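Local coordinates for protein response regulator aspartate phosphatase H (Bacillus subtilis, PDB 3Q15) that dephosphorylates the sporulation phosphotransferase Spo0F and also acts on the competence regulator ComA, helping to separate competence from sporulation in time, at residues A[220-225]-A[249-254]; A[224-229]-A[260-265]. All coordinates share one frame; numbering follows the deposited sequence.

Contact 1 (A[220-225]-A[249-254])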
loop_
_atom_site.group_PDB
_atom_site.type_symbol
_atom_site.label_atom_id
_atom_site.label_comp_id
_atom_site.label_asym_id
_atom_site.label_seq_id
_atom_site.Cartn_x
_atom_site.Cartn_y
_atom_site.Cartn_z
ATOM N N PHE A 220 -24.858 -11.724 12.495
ATOM C CA PHE A 220 -24.540 -10.801 11.410
ATOM C C PHE A 220 -25.705 -9.885 11.045
ATOM O O PHE A 220 -25.508 -8.834 10.438
ATOM C CB PHE A 220 -24.034 -11.553 10.181
ATOM C CG PHE A 220 -22.615 -12.015 10.307
ATOM C CD1 PHE A 220 -21.577 -11.097 10.349
ATOM C CD2 PHE A 220 -22.316 -13.366 10.386
ATOM C CE1 PHE A 220 -20.265 -11.519 10.470
ATOM C CE2 PHE A 220 -21.007 -13.793 10.505
ATOM C CZ PHE A 220 -19.980 -12.871 10.547
ATOM N N ILE A 221 -26.915 -10.287 11.415
ATOM C CA ILE A 221 -28.072 -9.417 11.263
ATOM C C ILE A 221 -27.970 -8.280 12.275
ATOM O O ILE A 221 -28.158 -7.112 11.939
ATOM C CB ILE A 221 -29.401 -10.179 11.463
ATOM C CG1 ILE A 221 -29.624 -11.173 10.323
ATOM C CG2 ILE A 221 -30.566 -9.208 11.538
ATOM C CD1 ILE A 221 -30.903 -11.979 10.450
ATOM N N ALA A 222 -27.657 -8.637 13.515
ATOM C CA ALA A 222 -27.483 -7.654 14.576
ATOM C C ALA A 222 -26.309 -6.724 14.283
ATOM O O ALA A 222 -26.413 -5.508 14.448
ATOM C CB ALA A 222 -27.282 -8.355 15.907
ATOM N N ILE A 223 -25.192 -7.299 13.850
ATOM C CA ILE A 223 -23.999 -6.510 13.561
ATOM C C ILE A 223 -24.229 -5.567 12.388
ATOM O O ILE A 223 -23.827 -4.404 12.431
ATOM C CB ILE A 223 -22.774 -7.402 13.269
ATOM C CG1 ILE A 223 -22.397 -8.213 14.511
ATOM C CG2 ILE A 223 -21.597 -6.554 12.825
ATOM C CD1 ILE A 223 -21.283 -9.215 14.278
ATOM N N SER A 224 -24.880 -6.072 11.343
ATOM C CA SER A 224 -25.203 -5.257 10.172
ATOM C C SER A 224 -26.072 -4.067 10.553
ATOM O O SER A 224 -25.843 -2.944 10.094
ATOM C CB SER A 224 -25.919 -6.094 9.107
ATOM O OG SER A 224 -25.091 -7.152 8.647
ATOM N N LEU A 225 -27.075 -4.324 11.387
ATOM C CA LEU A 225 -27.997 -3.285 11.829
ATOM C C LEU A 225 -27.264 -2.249 12.673
ATOM O O LEU A 225 -27.522 -1.050 12.568
ATOM C CB LEU A 225 -29.147 -3.905 12.624
ATOM C CG LEU A 225 -30.173 -4.718 11.830
ATOM C CD1 LEU A 225 -31.079 -5.508 12.764
ATOM C CD2 LEU A 225 -31.000 -3.807 10.929
ATOM N N ALA A 249 -30.781 -3.620 18.871
ATOM C CA ALA A 249 -31.038 -3.922 20.273
ATOM C C ALA A 249 -32.001 -5.098 20.414
ATOM O O ALA A 249 -31.751 -6.025 21.184
ATOM C CB ALA A 249 -31.585 -2.695 20.992
ATOM N N LYS A 250 -33.100 -5.052 19.667
ATOM C CA LYS A 250 -34.110 -6.105 19.720
ATOM C C LYS A 250 -33.504 -7.468 19.419
ATOM O O LYS A 250 -33.579 -8.382 20.238
ATOM C CB LYS A 250 -35.252 -5.816 18.742
ATOM C CG LYS A 250 -36.334 -6.893 18.705
ATOM C CD LYS A 250 -37.429 -6.552 17.697
ATOM C CE LYS A 250 -38.493 -7.635 17.642
ATOM N NZ LYS A 250 -39.564 -7.310 16.660
ATOM N N VAL A 251 -32.906 -7.601 18.240
ATOM C CA VAL A 251 -32.304 -8.866 17.836
ATOM C C VAL A 251 -31.218 -9.297 18.823
ATOM O O VAL A 251 -30.995 -10.490 19.033
ATOM C CB VAL A 251 -31.744 -8.797 16.398
ATOM C CG1 VAL A 251 -30.787 -7.630 16.255
ATOM C CG2 VAL A 251 -31.067 -10.105 16.017
ATOM N N SER A 252 -30.559 -8.318 19.437
ATOM C CA SER A 252 -29.538 -8.588 20.445
ATOM C C SER A 252 -30.138 -9.203 21.710
ATOM O O SER A 252 -29.783 -10.318 22.091
ATOM C CB SER A 252 -28.778 -7.306 20.800
ATOM O OG SER A 252 -27.936 -6.894 19.736
ATOM N N ARG A 253 -31.043 -8.472 22.355
ATOM C CA ARG A 253 -31.687 -8.946 23.579
ATOM C C ARG A 253 -32.313 -10.330 23.407
ATOM O O ARG A 253 -32.386 -11.112 24.356
ATOM C CB ARG A 253 -32.765 -7.961 24.044
ATOM C CG ARG A 253 -32.262 -6.564 24.377
ATOM C CD ARG A 253 -33.317 -5.776 25.143
ATOM N NE ARG A 253 -32.860 -4.438 25.513
ATOM C CZ ARG A 253 -33.182 -3.329 24.854
ATOM N NH1 ARG A 253 -33.967 -3.394 23.788
ATOM N NH2 ARG A 253 -32.722 -2.156 25.262
ATOM N N GLU A 254 -32.765 -10.626 22.192
ATOM C CA GLU A 254 -33.521 -11.849 21.944
ATOM C C GLU A 254 -32.662 -13.033 21.501
ATOM O O GLU A 254 -33.001 -14.181 21.783
ATOM C CB GLU A 254 -34.644 -11.601 20.927
ATOM C CG GLU A 254 -35.710 -10.621 21.406
ATOM C CD GLU A 254 -36.891 -10.517 20.453
ATOM O OE1 GLU A 254 -36.972 -11.330 19.506
ATOM O OE2 GLU A 254 -37.740 -9.621 20.652
#

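Contact 2 (A[224-229]-A[260-265])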
loop_
_atom_site.group_PDB
_atom_site.type_symbol
_atom_site.label_atom_id
_atom_site.label_comp_id
_atom_site.label_asym_id
_atom_site.label_seq_id
_atom_site.Cartn_x
_atom_site.Cartn_y
_atom_site.Cartn_z
ATOM N N SER A 224 -24.880 -6.072 11.343
ATOM C CA SER A 224 -25.203 -5.257 10.172
ATOM C C SER A 224 -26.072 -4.067 10.553
ATOM O O SER A 224 -25.843 -2.944 10.094
ATOM C CB SER A 224 -25.919 -6.094 9.107
ATOM O OG SER A 224 -25.091 -7.152 8.647
ATOM N N LEU A 225 -27.075 -4.324 11.387
ATOM C CA LEU A 225 -27.997 -3.285 11.829
ATOM C C LEU A 225 -27.264 -2.249 12.673
ATOM O O LEU A 225 -27.522 -1.050 12.568
ATOM C CB LEU A 225 -29.147 -3.905 12.624
ATOM C CG LEU A 225 -30.173 -4.718 11.830
ATOM C CD1 LEU A 225 -31.079 -5.508 12.764
ATOM C CD2 LEU A 225 -31.000 -3.807 10.929
ATOM N N LEU A 226 -26.347 -2.724 13.509
ATOM C CA LEU A 226 -25.514 -1.844 14.318
ATOM C C LEU A 226 -24.632 -0.972 13.431
ATOM O O LEU A 226 -24.516 0.235 13.644
ATOM C CB LEU A 226 -24.645 -2.668 15.265
ATOM C CG LEU A 226 -23.600 -1.901 16.075
ATOM C CD1 LEU A 226 -24.256 -0.814 16.909
ATOM C CD2 LEU A 226 -22.830 -2.864 16.957
ATOM N N ASN A 227 -24.013 -1.594 12.434
ATOM C CA ASN A 227 -23.159 -0.874 11.501
ATOM C C ASN A 227 -23.929 0.182 10.717
ATOM O O ASN A 227 -23.436 1.288 10.502
ATOM C CB ASN A 227 -22.449 -1.851 10.559
ATOM C CG ASN A 227 -21.371 -2.654 11.266
ATOM O OD1 ASN A 227 -20.966 -2.315 12.374
ATOM N ND2 ASN A 227 -20.895 -3.713 10.623
ATOM N N ILE A 228 -25.142 -0.164 10.299
ATOM C CA ILE A 228 -26.017 0.789 9.630
ATOM C C ILE A 228 -26.337 1.968 10.551
ATOM O O ILE A 228 -26.265 3.125 10.135
ATOM C CB ILE A 228 -27.327 0.120 9.164
ATOM C CG1 ILE A 228 -27.024 -0.944 8.106
ATOM C CG2 ILE A 228 -28.291 1.154 8.612
ATOM C CD1 ILE A 228 -28.230 -1.730 7.667
ATOM N N ALA A 229 -26.683 1.666 11.801
ATOM C CA ALA A 229 -26.992 2.700 12.787
ATOM C C ALA A 229 -25.813 3.652 13.019
ATOM O O ALA A 229 -25.983 4.871 13.036
ATOM C CB ALA A 229 -27.438 2.066 14.098
ATOM N N LEU A 260 -25.030 -6.372 23.204
ATOM C CA LEU A 260 -25.816 -5.331 23.854
ATOM C C LEU A 260 -24.989 -4.129 24.328
ATOM O O LEU A 260 -25.383 -2.984 24.099
ATOM C CB LEU A 260 -26.628 -5.922 25.008
ATOM C CG LEU A 260 -28.026 -5.344 25.214
ATOM C CD1 LEU A 260 -28.811 -5.370 23.912
ATOM C CD2 LEU A 260 -28.764 -6.117 26.293
ATOM N N PRO A 261 -23.848 -4.380 24.997
ATOM C CA PRO A 261 -23.041 -3.246 25.461
ATOM C C PRO A 261 -22.693 -2.286 24.326
ATOM O O PRO A 261 -22.890 -1.081 24.461
ATOM C CB PRO A 261 -21.772 -3.915 26.004
ATOM C CG PRO A 261 -22.222 -5.272 26.429
ATOM C CD PRO A 261 -23.275 -5.673 25.418
ATOM N N LYS A 262 -22.191 -2.817 23.217
ATOM C CA LYS A 262 -21.825 -1.982 22.080
ATOM C C LYS A 262 -23.049 -1.312 21.464
ATOM O O LYS A 262 -23.001 -0.143 21.085
ATOM C CB LYS A 262 -21.079 -2.801 21.028
ATOM C CG LYS A 262 -20.770 -2.035 19.753
ATOM C CD LYS A 262 -19.666 -2.707 18.949
ATOM C CE LYS A 262 -19.967 -4.173 18.711
ATOM N NZ LYS A 262 -18.850 -4.838 17.986
ATOM N N VAL A 263 -24.146 -2.057 21.367
ATOM C CA VAL A 263 -25.389 -1.514 20.829
ATOM C C VAL A 263 -25.941 -0.398 21.717
ATOM O O VAL A 263 -26.339 0.655 21.224
ATOM C CB VAL A 263 -26.462 -2.612 20.649
ATOM C CG1 VAL A 263 -27.808 -1.996 20.300
ATOM C CG2 VAL A 263 -26.034 -3.600 19.580
ATOM N N LEU A 264 -25.958 -0.623 23.026
ATOM C CA LEU A 264 -26.496 0.370 23.951
ATOM C C LEU A 264 -25.622 1.623 24.079
ATOM O O LEU A 264 -26.113 2.694 24.435
ATOM C CB LEU A 264 -26.752 -0.256 25.325
ATOM C CG LEU A 264 -27.852 -1.320 25.358
ATOM C CD1 LEU A 264 -27.999 -1.921 26.750
ATOM C CD2 LEU A 264 -29.172 -0.736 24.884
ATOM N N PHE A 265 -24.330 1.500 23.792
ATOM C CA PHE A 265 -23.457 2.668 23.840
ATOM C C PHE A 265 -23.691 3.583 22.641
ATOM O O PHE A 265 -23.695 4.806 22.775
ATOM C CB PHE A 265 -21.981 2.274 23.922
ATOM C CG PHE A 265 -21.044 3.438 23.759
ATOM C CD1 PHE A 265 -20.783 4.286 24.821
ATOM C CD2 PHE A 265 -20.438 3.696 22.539
ATOM C CE1 PHE A 265 -19.936 5.365 24.677
ATOM C CE2 PHE A 265 -19.581 4.776 22.389
ATOM C CZ PHE A 265 -19.333 5.612 23.462
#

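Contact 1 (A[220-225]-A[249-254])
Ala222 and Val251 meet where the two antiparallel helices of a tetratricopeptide (TPR) hairpin, 218-235 and 238-255, lie against each other within the predicted fourth repeat. The short segments approach to 8.9 Å between axes, with 149° between their N-to-C directions, and at Ala222 the methyl side chain lets the neighbouring backbone come close: its CA is 5.9 Å from the CA of Val251. Both side chains leave their backbones toward the other helix, and Val251 has the largest share in the contact, chiefly through CG1. CG1 lies between the backbone N and the carbonyl carbon (chi1 54°), a setting that brings it over Ala222, 3.6 Å from Ala222 CB and nearly as near its CA. CG2, turned anti to the backbone N, touches the same CB from further off. Leu225, one turn after Ala222, slants across the valine and reaches CG1 with its CD1 branch, so that this one methyl is shared by two residues of the facing helix. Ser252, next to Val251 in sequence, comes to Ala222 from beside it; its hydroxyl is hydrogen-bonded to Ala248 O, one turn earlier in its own helix. With that polar group occupied, the serine can border an apolar patch that Val256 and Leu259 extend around Ala222. The approach here is van der Waals in kind, Ser252 OG standing 4.2 Å from Ala222 CB.

Contact 2 (A[224-229]-A[260-265])
Leu226 reaches from helix 218-235 to the first turns of helix 260-273, where Lys262 and Val263 receive its two methyl branches. The interactions are all apolar and fall into two kinds. The first is leucine against the aliphatic part of a lysine. Leu226 CD2 sits 3.6 Å from Lys262 CG and equally near Lys262 CE, with Lys262 CD at 3.7 Å: the lysine chain, bent at chi3 (52°), curls round the methyl, and the two side chains cross at about a right angle. The Lys262 side chain also touches Tyr299 of helix 299-310. The second kind is leucine against a beta-branched residue and its backbone. Leu226 CD1 comes within 4.1 Å of Val263 CA, while Leu226 CD2 meets Val263 CG2 at 4.2 Å. Having CG anti to the backbone N (chi1 173°) sends both branches outward to the facing helix, whose Val263 CA is 6.5 Å from Leu226 CA. Phe245 of helix 238-255 also packs on Leu226. A helix of predicted TPR 4 thus touches one of predicted TPR 5, the repeat-to-repeat stacking that is typical of a TPR superhelix.

Overall arrangement
Helix 218-235 serves both contacts, and their centres lie about 7 Å apart. Contact 1 pairs it with its hairpin partner, helix 238-255, inside one predicted TPR; contact 2 pairs it with helix 260-273, the start of the next. Ser224 and Leu225 lie in the helix 218-235 segment of both contacts, but adjacent faces of the helix do the work: Ala222 and Leu225 look to one helix, Leu226 to the other. The two partner helices also touch each other, Ser252 CB lying 3.7 Å from Leu260 CD1 and Ser252 OG 3.8 Å from Val263 CG2. Three consecutive helices therefore close on a common apolar core, illustrating how packing within a repeat and between repeats merges in this TPR domain.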